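PDB 4YOD: thioredoxin-like protein from Bacteroides caccae ATCC 43185, which is of unknown function but, with a thioredoxin fold that carries a CxxC pair at a helix start, probably takes part in thiol-disulfide exchange. Local coordinates for residues A[15-20]-A[36-41]; A[42-47]-A[84-89]; A[199-204]-A[282-287]. All coordinates share one frame; numbering follows the deposited sequence.

From the N terminus, interaction 1 closes a loop round helix 27-37: the extended residues 15-20 fold back over its end and the turn there. The chain runs straight on into interaction 2, where loop 42-47 meets the end of helix 72-85, enclosing helix 53-66. These two contacts, in the helical N-terminal part, are joined by the W39 carbonyl and R85, their centres 15 Å apart. Interaction 3, with its centre about 42 Å from that of interaction 1 and 47 Å from that of interaction 2, pairs helix 200-207 with the C-terminal helix 276-286, closing a long stretch that holds most of the sheet strands of the thioredoxin fold. The three follow in series; none nests in or crosses another.

Interaction 1: A[15-20]-A[36-41]; sequences FTLPAI and KHYWDN
F15 lays the far end of its ring against Y38, with CZ 3.7 Å from CE2 of the tyrosine. Its CG stands anti to the backbone N (chi1 173°), which carries the ring from the extended backbone to the tyrosine. The two planes lie 39° apart. CE1 of F15 lies more loosely beside CZ3 of W39, while the hydroxyl of Y38 is spoken for by the carbonyl of A59 in helix 53-66.

At T16 the backbone is joined to the second segment through water. Water 1 donates to T16 O at 2.8 Å and to Y38 O at 2.7 Å, and accepts from N41 N at 2.9 Å, so three backbone groups share one solvent molecule. Water 2 adds a second bridge, taking the N-H of T16 and donating to N41 O. The N41 side chain lies across T16, its CB 3.6 Å from T16 O.

Here the irregular N-terminal segment runs along the end of helix 27-37 and the type I turn from H37 to D40, within the helical DUF5106 region, a family of unknown function that makes up the N-terminal half of the protein.

L17 reaches the same Y38 ring that F15 touches: its CD2 lies 3.5 Å from Y38 CE1. L17 also packs on L34 of helix 27-37.

P18 points its ring at the start of the turn, with CG 3.3 Å from H37 O, the carbonyl that also accepts the turn's D40 N-H, and close to H37 CB as well. The imidazole leads away from the proline and stacks on F33; its ND1 donates to D40 OD2 at 2.8 Å, meeting the syn side of the carboxylate but 31° out of its plane.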
ATOM      1  N   PHE A  15      25.662  -2.709  15.557  1.00 50.32           N
ATOM      2  CA  PHE A  15      25.198  -3.200  14.249  1.00 47.36           C
ATOM      3  C   PHE A  15      26.281  -2.990  13.197  1.00 52.43           C
ATOM      4  O   PHE A  15      26.807  -1.885  13.065  1.00 52.67           O
ATOM      5  CB  PHE A  15      23.880  -2.519  13.814  1.00 46.82           C
ATOM      6  CG  PHE A  15      23.440  -2.856  12.405  1.00 45.97           C
ATOM      7  CD1 PHE A  15      22.801  -4.062  12.127  1.00 47.09           C
ATOM      8  CD2 PHE A  15      23.682  -1.982  11.355  1.00 46.53           C
ATOM      9  CE1 PHE A  15      22.431  -4.391  10.821  1.00 46.40           C
ATOM     10  CE2 PHE A  15      23.315  -2.315  10.049  1.00 48.45           C
ATOM     11  CZ  PHE A  15      22.686  -3.516   9.792  1.00 45.92           C
ATOM     12  N   THR A  16      26.593  -4.047  12.436  1.00 49.36           N
ATOM     13  CA  THR A  16      27.618  -4.008  11.393  1.00 49.83           C
ATOM     14  C   THR A  16      27.059  -4.549  10.071  1.00 53.37           C
ATOM     15  O   THR A  16      26.435  -5.610  10.038  1.00 51.71           O
ATOM     16  CB  THR A  16      28.878  -4.793  11.844  1.00 58.34           C
ATOM     17  OG1 THR A  16      29.343  -4.261  13.088  1.00 62.13           O
ATOM     18  CG2 THR A  16      30.016  -4.738  10.816  1.00 56.05           C
ATOM     19  N   LEU A  17      27.308  -3.810   8.993  1.00 52.00           N
ATOM     20  CA  LEU A  17      26.937  -4.176   7.635  1.00 52.84           C
ATOM     21  C   LEU A  17      27.998  -5.118   7.042  1.00 58.89           C
ATOM     22  O   LEU A  17      29.176  -4.988   7.389  1.00 57.72           O
ATOM     23  CB  LEU A  17      26.805  -2.916   6.757  1.00 53.18           C
ATOM     24  CG  LEU A  17      25.461  -2.211   6.768  1.00 57.46           C
ATOM     25  CD1 LEU A  17      25.591  -0.802   6.251  1.00 58.17           C
ATOM     26  CD2 LEU A  17      24.452  -2.954   5.926  1.00 60.08           C
ATOM     27  N   PRO A  18      27.622  -6.054   6.136  1.00 57.30           N
ATOM     28  CA  PRO A  18      28.646  -6.903   5.507  1.00 58.46           C
ATOM     29  C   PRO A  18      29.434  -6.106   4.462  1.00 62.20           C
ATOM     30  O   PRO A  18      28.898  -5.169   3.865  1.00 61.89           O
ATOM     31  CB  PRO A  18      27.819  -8.022   4.874  1.00 60.04           C
ATOM     32  CG  PRO A  18      26.538  -7.354   4.513  1.00 63.54           C
ATOM     33  CD  PRO A  18      26.277  -6.334   5.585  1.00 58.18           C
ATOM     34  N   ALA A  19      30.703  -6.464   4.249  1.00 59.69           N
ATOM     35  CA  ALA A  19      31.563  -5.773   3.287  1.00 60.09           C
ATOM     36  C   ALA A  19      31.288  -6.236   1.848  1.00 63.55           C
ATOM     37  O   ALA A  19      31.353  -7.434   1.560  1.00 64.05           O
ATOM     38  CB  ALA A  19      33.026  -5.997   3.642  1.00 62.18           C
ATOM     39  N   ILE A  20      30.975  -5.279   0.952  1.00 59.28           N
ATOM     40  CA  ILE A  20      30.727  -5.539  -0.475  1.00 59.70           C
ATOM     41  C   ILE A  20      32.097  -5.688  -1.194  1.00 62.97           C
ATOM     42  O   ILE A  20      32.920  -4.773  -1.109  1.00 63.09           O
ATOM     43  CB  ILE A  20      29.835  -4.436  -1.128  1.00 62.63           C
ATOM     44  CG1 ILE A  20      28.449  -4.362  -0.456  1.00 60.98           C
ATOM     45  CG2 ILE A  20      29.698  -4.639  -2.652  1.00 64.77           C
ATOM     46  CD1 ILE A  20      27.833  -2.972  -0.460  1.00 69.74           C
ATOM     47  N   LYS A  36      20.649  -9.285   0.387  1.00 33.86           N
ATOM     48  CA  LYS A  36      20.764 -10.674   0.803  1.00 34.54           C
ATOM     49  C   LYS A  36      21.568 -10.892   2.086  1.00 38.50           C
ATOM     50  O   LYS A  36      21.175 -11.741   2.884  1.00 37.83           O
ATOM     51  CB  LYS A  36      21.350 -11.519  -0.331  1.00 39.27           C
ATOM     52  CG  LYS A  36      20.272 -11.897  -1.361  1.00 60.32           C
ATOM     53  CD  LYS A  36      20.841 -12.560  -2.614  1.00 74.94           C
ATOM     54  CE  LYS A  36      19.745 -12.929  -3.588  1.00 84.88           C
ATOM     55  NZ  LYS A  36      20.274 -13.641  -4.782  1.00 92.43           N
ATOM     56  N   HIS A  37      22.644 -10.114   2.307  1.00 35.89           N
ATOM     57  CA  HIS A  37      23.548 -10.288   3.441  1.00 37.40           C
ATOM     58  C   HIS A  37      23.380  -9.232   4.543  1.00 37.96           C
ATOM     59  O   HIS A  37      24.112  -9.274   5.531  1.00 39.52           O
ATOM     60  CB  HIS A  37      25.003 -10.268   2.928  1.00 40.95           C
ATOM     61  CG  HIS A  37      25.294 -11.386   1.977  1.00 47.02           C
ATOM     62  ND1 HIS A  37      25.956 -12.528   2.393  1.00 50.63           N
ATOM     63  CD2 HIS A  37      24.951 -11.527   0.675  1.00 50.11           C
ATOM     64  CE1 HIS A  37      26.004 -13.321   1.329  1.00 51.19           C
ATOM     65  NE2 HIS A  37      25.405 -12.763   0.274  1.00 51.21           N
ATOM     66  N   TYR A  38      22.383  -8.346   4.413  1.00 31.06           N
ATOM     67  CA  TYR A  38      22.124  -7.214   5.316  1.00 28.40           C
ATOM     68  C   TYR A  38      22.174  -7.566   6.794  1.00 30.20           C
ATOM     69  O   TYR A  38      22.776  -6.806   7.555  1.00 29.68           O
ATOM     70  CB  TYR A  38      20.755  -6.565   5.002  1.00 27.82           C
ATOM     71  CG  TYR A  38      20.563  -5.219   5.668  1.00 27.70           C
ATOM     72  CD1 TYR A  38      21.085  -4.059   5.101  1.00 30.76           C
ATOM     73  CD2 TYR A  38      19.937  -5.115   6.909  1.00 26.58           C
ATOM     74  CE1 TYR A  38      20.957  -2.822   5.734  1.00 32.14           C
ATOM     75  CE2 TYR A  38      19.793  -3.884   7.545  1.00 27.46           C
ATOM     76  CZ  TYR A  38      20.309  -2.741   6.953  1.00 35.62           C
ATOM     77  OH  TYR A  38      20.188  -1.527   7.574  1.00 37.13           O
ATOM     78  N   TRP A  39      21.529  -8.686   7.192  1.00 25.62           N
ATOM     79  CA  TRP A  39      21.375  -9.106   8.580  1.00 27.14           C
ATOM     80  C   TRP A  39      22.343 -10.204   9.023  1.00 33.08           C
ATOM     81  O   TRP A  39      22.180 -10.730  10.123  1.00 32.40           O
ATOM     82  CB  TRP A  39      19.920  -9.597   8.788  1.00 25.29           C
ATOM     83  CG  TRP A  39      18.887  -8.530   8.540  1.00 25.74           C
ATOM     84  CD1 TRP A  39      18.140  -8.364   7.413  1.00 28.43           C
ATOM     85  CD2 TRP A  39      18.543  -7.441   9.414  1.00 25.72           C
ATOM     86  NE1 TRP A  39      17.297  -7.284   7.556  1.00 27.85           N
ATOM     87  CE2 TRP A  39      17.536  -6.687   8.768  1.00 28.89           C
ATOM     88  CE3 TRP A  39      18.961  -7.052  10.704  1.00 27.52           C
ATOM     89  CZ2 TRP A  39      16.938  -5.565   9.360  1.00 28.41           C
ATOM     90  CZ3 TRP A  39      18.374  -5.933  11.289  1.00 29.55           C
ATOM     91  CH2 TRP A  39      17.383  -5.196  10.615  1.00 29.54           C
ATOM     92  N   ASP A  40      23.336 -10.548   8.192  1.00 30.95           N
ATOM     93  CA  ASP A  40      24.309 -11.611   8.457  1.00 32.52           C
ATOM     94  C   ASP A  40      25.062 -11.485   9.798  1.00 36.24           C
ATOM     95  O   ASP A  40      25.384 -12.512  10.392  1.00 36.19           O
ATOM     96  CB  ASP A  40      25.353 -11.653   7.328  1.00 36.16           C
ATOM     97  CG  ASP A  40      24.936 -12.385   6.062  1.00 49.19           C
ATOM     98  OD1 ASP A  40      23.725 -12.668   5.905  1.00 48.62           O
ATOM     99  OD2 ASP A  40      25.827 -12.685   5.229  1.00 58.65           O
ATOM    100  N   ASN A  41      25.343 -10.251  10.265  1.00 32.25           N
ATOM    101  CA  ASN A  41      26.122 -10.030  11.490  1.00 32.84           C
ATOM    102  C   ASN A  41      25.250  -9.737  12.707  1.00 36.56           C
ATOM    103  O   ASN A  41      25.753  -9.303  13.741  1.00 36.09           O
ATOM    104  CB  ASN A  41      27.136  -8.912  11.267  1.00 31.97           C
ATOM    105  CG  ASN A  41      28.159  -9.286  10.231  1.00 46.76           C
ATOM    106  OD1 ASN A  41      28.357 -10.463   9.902  1.00 42.42           O
ATOM    107  ND2 ASN A  41      28.811  -8.304   9.676  1.00 41.20           N
TER
HETATM  108  O   HOH W   1      24.577  -7.561   9.434  1.00 34.71           O
HETATM  109  O   HOH W   2      25.722  -6.600  14.126  1.00 48.22           O

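Interaction 2: A[42-47]-A[84-89]; sequences VNFADT and DRTNVD
F44 and R85 cross at about a right angle where the loop after helix 27-37 meets the end of helix 72-85, tying two successive layers of the N-terminal helix array. The loop is shaped by a type I turn, N43 to D46, with an Asx turn at its start; across from it, D89 is the N-cap of the next helix, 90-105.

The polar link is made by the arginine. R85 NH2 donates to V42 O at 3.0 Å, a bent bond with an N-H...O angle of 139°. Water 3 supports it, accepting from both R85 NH2 and F44 N, and NH1 is taken by the carbonyl of W39. With three acceptors around it, the guanidinium group is held in place.

Ring contacts come next. F44 CD2 sits over the centre of one guanidinium face, 3.7 Å from R85 CZ, with ring and guanidinium planes 67° apart. A bend at chi3 (69°) brings R85 NE to the edge of the F44 ring, in its plane. T86 CG2 makes a CH-pi contact, 4.0 Å from the F44 ring centroid, while V42 CG1 covers the opposite face nearer the rim. The threonine hydroxyl turns to I83 O instead.

Aliphatic packing completes the contact: V88 CG2 touches F44 CB at 3.7 Å and reaches on to A45. F44 O is buried without a polar partner, among carbons that include V88 CG2 at 3.7 Å and D89 CB at 3.8 Å. In the Asx turn, A45 N donates to N43 OD1 at 3.0 Å from above the amide carbonyl plane.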
ATOM      1  N   VAL A  42      23.970 -10.057  12.607  1.00 32.64           N
ATOM      2  CA  VAL A  42      22.998  -9.845  13.678  1.00 32.50           C
ATOM      3  C   VAL A  42      22.635 -11.200  14.329  1.00 39.11           C
ATOM      4  O   VAL A  42      22.478 -12.202  13.635  1.00 41.49           O
ATOM      5  CB  VAL A  42      21.760  -9.092  13.107  1.00 34.26           C
ATOM      6  CG1 VAL A  42      20.594  -9.054  14.094  1.00 33.25           C
ATOM      7  CG2 VAL A  42      22.144  -7.667  12.683  1.00 33.76           C
ATOM      8  N   ASN A  43      22.527 -11.209  15.670  1.00 35.03           N
ATOM      9  CA  ASN A  43      22.109 -12.358  16.476  1.00 34.20           C
ATOM     10  C   ASN A  43      20.675 -12.102  16.876  1.00 37.21           C
ATOM     11  O   ASN A  43      20.438 -11.291  17.783  1.00 36.90           O
ATOM     12  CB  ASN A  43      23.025 -12.521  17.726  1.00 37.60           C
ATOM     13  CG  ASN A  43      22.614 -13.663  18.650  1.00 56.80           C
ATOM     14  OD1 ASN A  43      21.695 -14.441  18.359  1.00 45.12           O
ATOM     15  ND2 ASN A  43      23.308 -13.807  19.775  1.00 45.85           N
ATOM     16  N   PHE A  44      19.706 -12.757  16.193  1.00 32.90           N
ATOM     17  CA  PHE A  44      18.294 -12.540  16.502  1.00 32.91           C
ATOM     18  C   PHE A  44      17.832 -13.212  17.825  1.00 41.55           C
ATOM     19  O   PHE A  44      16.695 -13.007  18.240  1.00 41.93           O
ATOM     20  CB  PHE A  44      17.405 -12.962  15.344  1.00 32.72           C
ATOM     21  CG  PHE A  44      17.449 -12.000  14.183  1.00 32.61           C
ATOM     22  CD1 PHE A  44      17.108 -10.656  14.355  1.00 34.56           C
ATOM     23  CD2 PHE A  44      17.813 -12.432  12.913  1.00 33.77           C
ATOM     24  CE1 PHE A  44      17.116  -9.771  13.273  1.00 33.29           C
ATOM     25  CE2 PHE A  44      17.812 -11.546  11.829  1.00 35.39           C
ATOM     26  CZ  PHE A  44      17.468 -10.220  12.017  1.00 32.34           C
ATOM     27  N   ALA A  45      18.710 -13.936  18.500  1.00 42.81           N
ATOM     28  CA  ALA A  45      18.419 -14.534  19.807  1.00 45.60           C
ATOM     29  C   ALA A  45      18.964 -13.642  20.949  1.00 56.09           C
ATOM     30  O   ALA A  45      18.817 -13.994  22.122  1.00 58.12           O
ATOM     31  CB  ALA A  45      19.021 -15.922  19.881  1.00 47.64           C
ATOM     32  N   ASP A  46      19.571 -12.477  20.599  1.00 54.95           N
ATOM     33  CA  ASP A  46      20.193 -11.513  21.517  1.00 57.08           C
ATOM     34  C   ASP A  46      19.188 -10.484  22.130  1.00 63.02           C
ATOM     35  O   ASP A  46      18.009 -10.459  21.772  1.00 61.03           O
ATOM     36  CB  ASP A  46      21.318 -10.765  20.770  1.00 59.20           C
ATOM     37  CG  ASP A  46      22.549 -10.382  21.572  1.00 75.21           C
ATOM     38  OD1 ASP A  46      22.479 -10.404  22.825  1.00 79.71           O
ATOM     39  OD2 ASP A  46      23.577 -10.025  20.947  1.00 80.31           O
ATOM     40  N   THR A  47      19.694  -9.614  23.039  1.00 62.88           N
ATOM     41  CA  THR A  47      18.925  -8.600  23.780  1.00 63.71           C
ATOM     42  C   THR A  47      18.987  -7.194  23.104  1.00 66.96           C
ATOM     43  O   THR A  47      18.708  -6.190  23.772  1.00 66.71           O
ATOM     44  CB  THR A  47      19.418  -8.573  25.270  1.00 76.46           C
ATOM     45  OG1 THR A  47      18.597  -7.703  26.054  1.00 81.53           O
ATOM     46  CG2 THR A  47      20.903  -8.179  25.429  1.00 72.64           C
ATOM     47  N   ASP A  84      11.726 -15.149   8.998  1.00 28.31           N
ATOM     48  CA  ASP A  84      11.898 -16.567   9.376  1.00 28.84           C
ATOM     49  C   ASP A  84      13.010 -16.724  10.401  1.00 31.17           C
ATOM     50  O   ASP A  84      12.868 -17.488  11.358  1.00 31.91           O
ATOM     51  CB  ASP A  84      12.197 -17.448   8.155  1.00 31.45           C
ATOM     52  CG  ASP A  84      11.007 -17.712   7.237  1.00 39.27           C
ATOM     53  OD1 ASP A  84       9.871 -17.341   7.608  1.00 37.25           O
ATOM     54  OD2 ASP A  84      11.217 -18.286   6.143  1.00 47.05           O
ATOM     55  N   ARG A  85      14.105 -15.978  10.217  1.00 25.99           N
ATOM     56  CA  ARG A  85      15.245 -15.985  11.144  1.00 26.96           C
ATOM     57  C   ARG A  85      14.862 -15.525  12.547  1.00 30.55           C
ATOM     58  O   ARG A  85      15.485 -15.964  13.501  1.00 29.25           O
ATOM     59  CB  ARG A  85      16.372 -15.076  10.623  1.00 27.00           C
ATOM     60  CG  ARG A  85      17.270 -15.729   9.562  1.00 34.18           C
ATOM     61  CD  ARG A  85      18.540 -14.900   9.345  1.00 36.63           C
ATOM     62  NE  ARG A  85      19.417 -14.952  10.524  1.00 36.54           N
ATOM     63  CZ  ARG A  85      20.399 -14.095  10.784  1.00 50.01           C
ATOM     64  NH1 ARG A  85      20.669 -13.106   9.941  1.00 34.43           N
ATOM     65  NH2 ARG A  85      21.119 -14.218  11.894  1.00 42.39           N
ATOM     66  N   THR A  86      13.860 -14.628  12.680  1.00 27.61           N
ATOM     67  CA  THR A  86      13.493 -14.073  13.992  1.00 28.57           C
ATOM     68  C   THR A  86      12.682 -15.067  14.845  1.00 34.04           C
ATOM     69  O   THR A  86      12.489 -14.815  16.028  1.00 34.25           O
ATOM     70  CB  THR A  86      12.782 -12.720  13.859  1.00 32.23           C
ATOM     71  OG1 THR A  86      11.459 -12.922  13.413  1.00 32.28           O
ATOM     72  CG2 THR A  86      13.520 -11.744  12.959  1.00 28.38           C
ATOM     73  N   ASN A  87      12.244 -16.205  14.257  1.00 32.24           N
ATOM     74  CA  ASN A  87      11.533 -17.287  14.951  1.00 31.67           C
ATOM     75  C   ASN A  87      12.394 -17.907  16.073  1.00 35.90           C
ATOM     76  O   ASN A  87      11.877 -18.668  16.887  1.00 34.55           O
ATOM     77  CB  ASN A  87      11.117 -18.372  13.965  1.00 32.14           C
ATOM     78  CG  ASN A  87       9.876 -18.004  13.205  1.00 43.47           C
ATOM     79  OD1 ASN A  87       8.815 -17.758  13.779  1.00 41.98           O
ATOM     80  ND2 ASN A  87       9.972 -17.968  11.902  1.00 36.69           N
ATOM     81  N   VAL A  88      13.686 -17.566  16.133  1.00 34.21           N
ATOM     82  CA  VAL A  88      14.589 -18.065  17.192  1.00 36.70           C
ATOM     83  C   VAL A  88      14.198 -17.515  18.590  1.00 40.67           C
ATOM     84  O   VAL A  88      14.571 -18.101  19.606  1.00 41.38           O
ATOM     85  CB  VAL A  88      16.083 -17.782  16.899  1.00 41.98           C
ATOM     86  CG1 VAL A  88      16.579 -18.640  15.741  1.00 43.26           C
ATOM     87  CG2 VAL A  88      16.336 -16.296  16.636  1.00 40.05           C
ATOM     88  N   ASP A  89      13.469 -16.391  18.639  1.00 36.56           N
ATOM     89  CA  ASP A  89      13.051 -15.784  19.906  1.00 36.98           C
ATOM     90  C   ASP A  89      11.723 -15.083  19.686  1.00 38.52           C
ATOM     91  O   ASP A  89      11.645 -14.157  18.879  1.00 36.65           O
ATOM     92  CB  ASP A  89      14.137 -14.806  20.432  1.00 38.73           C
ATOM     93  CG  ASP A  89      13.894 -14.285  21.837  1.00 56.45           C
ATOM     94  OD1 ASP A  89      12.877 -13.582  22.044  1.00 57.08           O
ATOM     95  OD2 ASP A  89      14.752 -14.526  22.719  1.00 68.21           O
TER
HETATM   96  O   HOH W   3      20.169 -15.325  14.593  1.00 48.52           O

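Interaction 3: A[199-204]-A[282-287]; sequences APIISQ and YLMIHQ
I201 is the centre of this contact, its branches set among L283, M284 and Q287 where helix 200-207 packs against the C-terminal helix 276-286. Both helices lie on the same face of the central sheet of the thioredoxin fold. The axes of the two short helical segments come within 9.8 Å, with N-to-C directions 63° apart.

With chi1 at -164°, I201 swings CG1 away from its own N and across to L283 CB, 3.9 Å away, while CG2 touches both L283 CB and M284 CG. The selenomethionine gives only its inner chain to the contact: its CG comes within 4.0 Å of I201 CB. Beyond these, CD1 of I201 extends to the C-terminal residue, 3.7 Å from Q287 CG. I202 adds a second apolar touch deeper toward the sheet, where its CD1 meets L283 CD1 at 3.7 Å and the two side chains cross at about a right angle.

At the more exposed end of the contact, the ends of Q204 and the poorly ordered Q287 come close to each other. Q204 NE2 is hydrogen-bonded to a carboxylate oxygen of E208, just past the end of helix 200-207.

The second shell explains how the helices are seated. I202 packs on L178 of strand 176-181 and on I279 of the C-terminal helix; L283 rests on Y176 and on L262 of strand 259-263. The leucine thus touches both neighbouring strands as well as the opposing helix.

Further round the C-terminal helix, Y282 O accepts both the backbone N and the side chain of H286. ND1 of that histidine donates to Y282 O at 2.8 Å with a fairly straight N-H...O angle of 158°, and the same nitrogen stands 3.3 Å above the tyrosine ring plane, over its centre.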
ATOM      1  N   ALA A 199      -3.418  18.655 -11.871  1.00 47.37           N
ATOM      2  CA  ALA A 199      -2.597  17.787 -12.722  1.00 45.11           C
ATOM      3  C   ALA A 199      -3.128  17.867 -14.165  1.00 49.02           C
ATOM      4  O   ALA A 199      -4.257  17.441 -14.414  1.00 48.37           O
ATOM      5  CB  ALA A 199      -2.609  16.359 -12.205  1.00 42.84           C
ATOM      6  N   PRO A 200      -2.381  18.488 -15.108  1.00 47.82           N
ATOM      7  CA  PRO A 200      -2.924  18.686 -16.471  1.00 48.41           C
ATOM      8  C   PRO A 200      -3.280  17.402 -17.223  1.00 47.96           C
ATOM      9  O   PRO A 200      -4.272  17.409 -17.958  1.00 47.25           O
ATOM     10  CB  PRO A 200      -1.810  19.446 -17.195  1.00 52.63           C
ATOM     11  CG  PRO A 200      -1.023  20.089 -16.119  1.00 57.78           C
ATOM     12  CD  PRO A 200      -1.068  19.156 -14.957  1.00 50.70           C
ATOM     13  N   ILE A 201      -2.507  16.311 -17.038  1.00 41.47           N
ATOM     14  CA  ILE A 201      -2.768  15.039 -17.727  1.00 40.86           C
ATOM     15  C   ILE A 201      -4.185  14.478 -17.382  1.00 45.04           C
ATOM     16  O   ILE A 201      -4.822  13.903 -18.268  1.00 43.45           O
ATOM     17  CB  ILE A 201      -1.643  13.975 -17.483  1.00 42.48           C
ATOM     18  CG1 ILE A 201      -1.714  12.807 -18.499  1.00 41.92           C
ATOM     19  CG2 ILE A 201      -1.597  13.455 -16.024  1.00 41.13           C
ATOM     20  CD1 ILE A 201      -1.615  13.240 -20.021  1.00 43.63           C
ATOM     21  N   ILE A 202      -4.674  14.674 -16.127  1.00 43.27           N
ATOM     22  CA  ILE A 202      -5.994  14.210 -15.658  1.00 42.80           C
ATOM     23  C   ILE A 202      -7.105  14.873 -16.495  1.00 47.11           C
ATOM     24  O   ILE A 202      -7.897  14.177 -17.128  1.00 45.31           O
ATOM     25  CB  ILE A 202      -6.189  14.487 -14.131  1.00 46.11           C
ATOM     26  CG1 ILE A 202      -5.038  13.894 -13.259  1.00 45.61           C
ATOM     27  CG2 ILE A 202      -7.575  14.040 -13.636  1.00 46.90           C
ATOM     28  CD1 ILE A 202      -4.945  12.391 -13.053  1.00 51.71           C
ATOM     29  N   SER A 203      -7.122  16.220 -16.510  1.00 47.44           N
ATOM     30  CA  SER A 203      -8.070  17.063 -17.245  1.00 49.54           C
ATOM     31  C   SER A 203      -8.073  16.728 -18.742  1.00 52.49           C
ATOM     32  O   SER A 203      -9.146  16.659 -19.343  1.00 53.85           O
ATOM     33  CB  SER A 203      -7.737  18.541 -17.042  1.00 57.03           C
ATOM     34  OG  SER A 203      -7.260  18.799 -15.731  1.00 67.47           O
ATOM     35  N   GLN A 204      -6.877  16.487 -19.324  1.00 47.02           N
ATOM     36  CA  GLN A 204      -6.685  16.164 -20.740  1.00 47.19           C
ATOM     37  C   GLN A 204      -7.295  14.818 -21.094  1.00 47.43           C
ATOM     38  O   GLN A 204      -8.059  14.754 -22.054  1.00 47.51           O
ATOM     39  CB  GLN A 204      -5.185  16.181 -21.094  1.00 49.28           C
ATOM     40  CG  GLN A 204      -4.847  15.830 -22.546  1.00 62.96           C
ATOM     41  CD  GLN A 204      -3.408  15.379 -22.732  1.00 81.83           C
ATOM     42  OE1 GLN A 204      -2.472  15.844 -22.056  1.00 71.25           O
ATOM     43  NE2 GLN A 204      -3.194  14.480 -23.687  1.00 76.34           N
ATOM     44  N   TYR A 282       2.532   8.279 -13.812  1.00 33.25           N
ATOM     45  CA  TYR A 282       2.161   7.076 -14.552  1.00 31.55           C
ATOM     46  C   TYR A 282       1.419   7.428 -15.839  1.00 34.11           C
ATOM     47  O   TYR A 282       1.708   6.856 -16.886  1.00 35.11           O
ATOM     48  CB  TYR A 282       1.268   6.156 -13.698  1.00 30.56           C
ATOM     49  CG  TYR A 282       0.992   4.832 -14.374  1.00 31.25           C
ATOM     50  CD1 TYR A 282       0.023   4.722 -15.362  1.00 32.84           C
ATOM     51  CD2 TYR A 282       1.746   3.703 -14.071  1.00 33.44           C
ATOM     52  CE1 TYR A 282      -0.194   3.523 -16.032  1.00 37.02           C
ATOM     53  CE2 TYR A 282       1.525   2.491 -14.722  1.00 35.22           C
ATOM     54  CZ  TYR A 282       0.555   2.407 -15.706  1.00 41.76           C
ATOM     55  OH  TYR A 282       0.336   1.231 -16.386  1.00 45.38           O
ATOM     56  N   LEU A 283       0.415   8.301 -15.743  1.00 29.88           N
ATOM     57  CA  LEU A 283      -0.398   8.684 -16.901  1.00 30.95           C
ATOM     58  C   LEU A 283       0.423   9.488 -17.905  1.00 37.77           C
ATOM     59  O   LEU A 283       0.198   9.363 -19.108  1.00 38.60           O
ATOM     60  CB  LEU A 283      -1.631   9.471 -16.455  1.00 29.95           C
ATOM     61  CG  LEU A 283      -2.696   8.654 -15.693  1.00 31.86           C
ATOM     62  CD1 LEU A 283      -3.756   9.565 -15.155  1.00 32.14           C
ATOM     63  CD2 LEU A 283      -3.313   7.545 -16.577  1.00 32.33           C
HETATM   64  N   MSE A 284       1.396  10.287 -17.422  1.00 35.18           N
HETATM   65  CA  MSE A 284       2.246  11.078 -18.314  1.00 36.87           C
HETATM   66  C   MSE A 284       3.146  10.165 -19.144  1.00 42.47           C
HETATM   67  O   MSE A 284       3.385  10.447 -20.318  1.00 42.78           O
HETATM   68  CB  MSE A 284       3.082  12.080 -17.522  1.00 39.12           C
HETATM   69  CG  MSE A 284       2.289  13.296 -17.085  1.00 45.00           C
HETATM   70 SE   MSE A 284       3.313  14.451 -15.897  0.75 52.07          SE
HETATM   71  CE  MSE A 284       4.516  15.224 -17.166  1.00 53.00           C
ATOM     72  N   ILE A 285       3.620   9.063 -18.538  1.00 38.32           N
ATOM     73  CA  ILE A 285       4.512   8.110 -19.201  1.00 41.14           C
ATOM     74  C   ILE A 285       3.751   7.210 -20.195  1.00 49.20           C
ATOM     75  O   ILE A 285       4.266   6.953 -21.286  1.00 50.32           O
ATOM     76  CB  ILE A 285       5.294   7.274 -18.152  1.00 43.86           C
ATOM     77  CG1 ILE A 285       6.221   8.175 -17.301  1.00 44.54           C
ATOM     78  CG2 ILE A 285       6.110   6.154 -18.806  1.00 47.36           C
ATOM     79  CD1 ILE A 285       6.458   7.642 -15.828  1.00 47.51           C
ATOM     80  N   HIS A 286       2.540   6.755 -19.834  1.00 48.56           N
ATOM     81  CA  HIS A 286       1.781   5.801 -20.640  1.00 50.93           C
ATOM     82  C   HIS A 286       0.761   6.445 -21.569  1.00 60.21           C
ATOM     83  O   HIS A 286       0.768   6.102 -22.749  1.00 64.26           O
ATOM     84  CB  HIS A 286       1.127   4.760 -19.733  1.00 49.64           C
ATOM     85  CG  HIS A 286       2.148   3.973 -18.984  1.00 53.28           C
ATOM     86  ND1 HIS A 286       2.600   4.377 -17.745  1.00 54.58           N
ATOM     87  CD2 HIS A 286       2.849   2.885 -19.367  1.00 56.91           C
ATOM     88  CE1 HIS A 286       3.534   3.509 -17.395  1.00 54.68           C
ATOM     89  NE2 HIS A 286       3.719   2.593 -18.340  1.00 56.62           N
ATOM     90  N   GLN A 287      -0.097   7.368 -21.070  1.00 56.90           N
ATOM     91  CA  GLN A 287      -1.104   8.122 -21.842  1.00 83.06           C
ATOM     92  C   GLN A 287      -2.016   7.202 -22.668  1.00130.38           C
ATOM     93  O   GLN A 287      -3.018   7.648 -23.228  1.00100.20           O
ATOM     94  CB  GLN A 287      -0.419   9.163 -22.758  1.00 86.83           C
ATOM     95  CG  GLN A 287      -0.888  10.588 -22.520  1.00 98.17           C
ATOM     96  CD  GLN A 287       0.027  11.619 -23.135  1.00121.63           C
ATOM     97  OE1 GLN A 287       1.213  11.721 -22.798  1.00117.73           O
ATOM     98  NE2 GLN A 287      -0.522  12.449 -24.010  1.00117.76           N
TER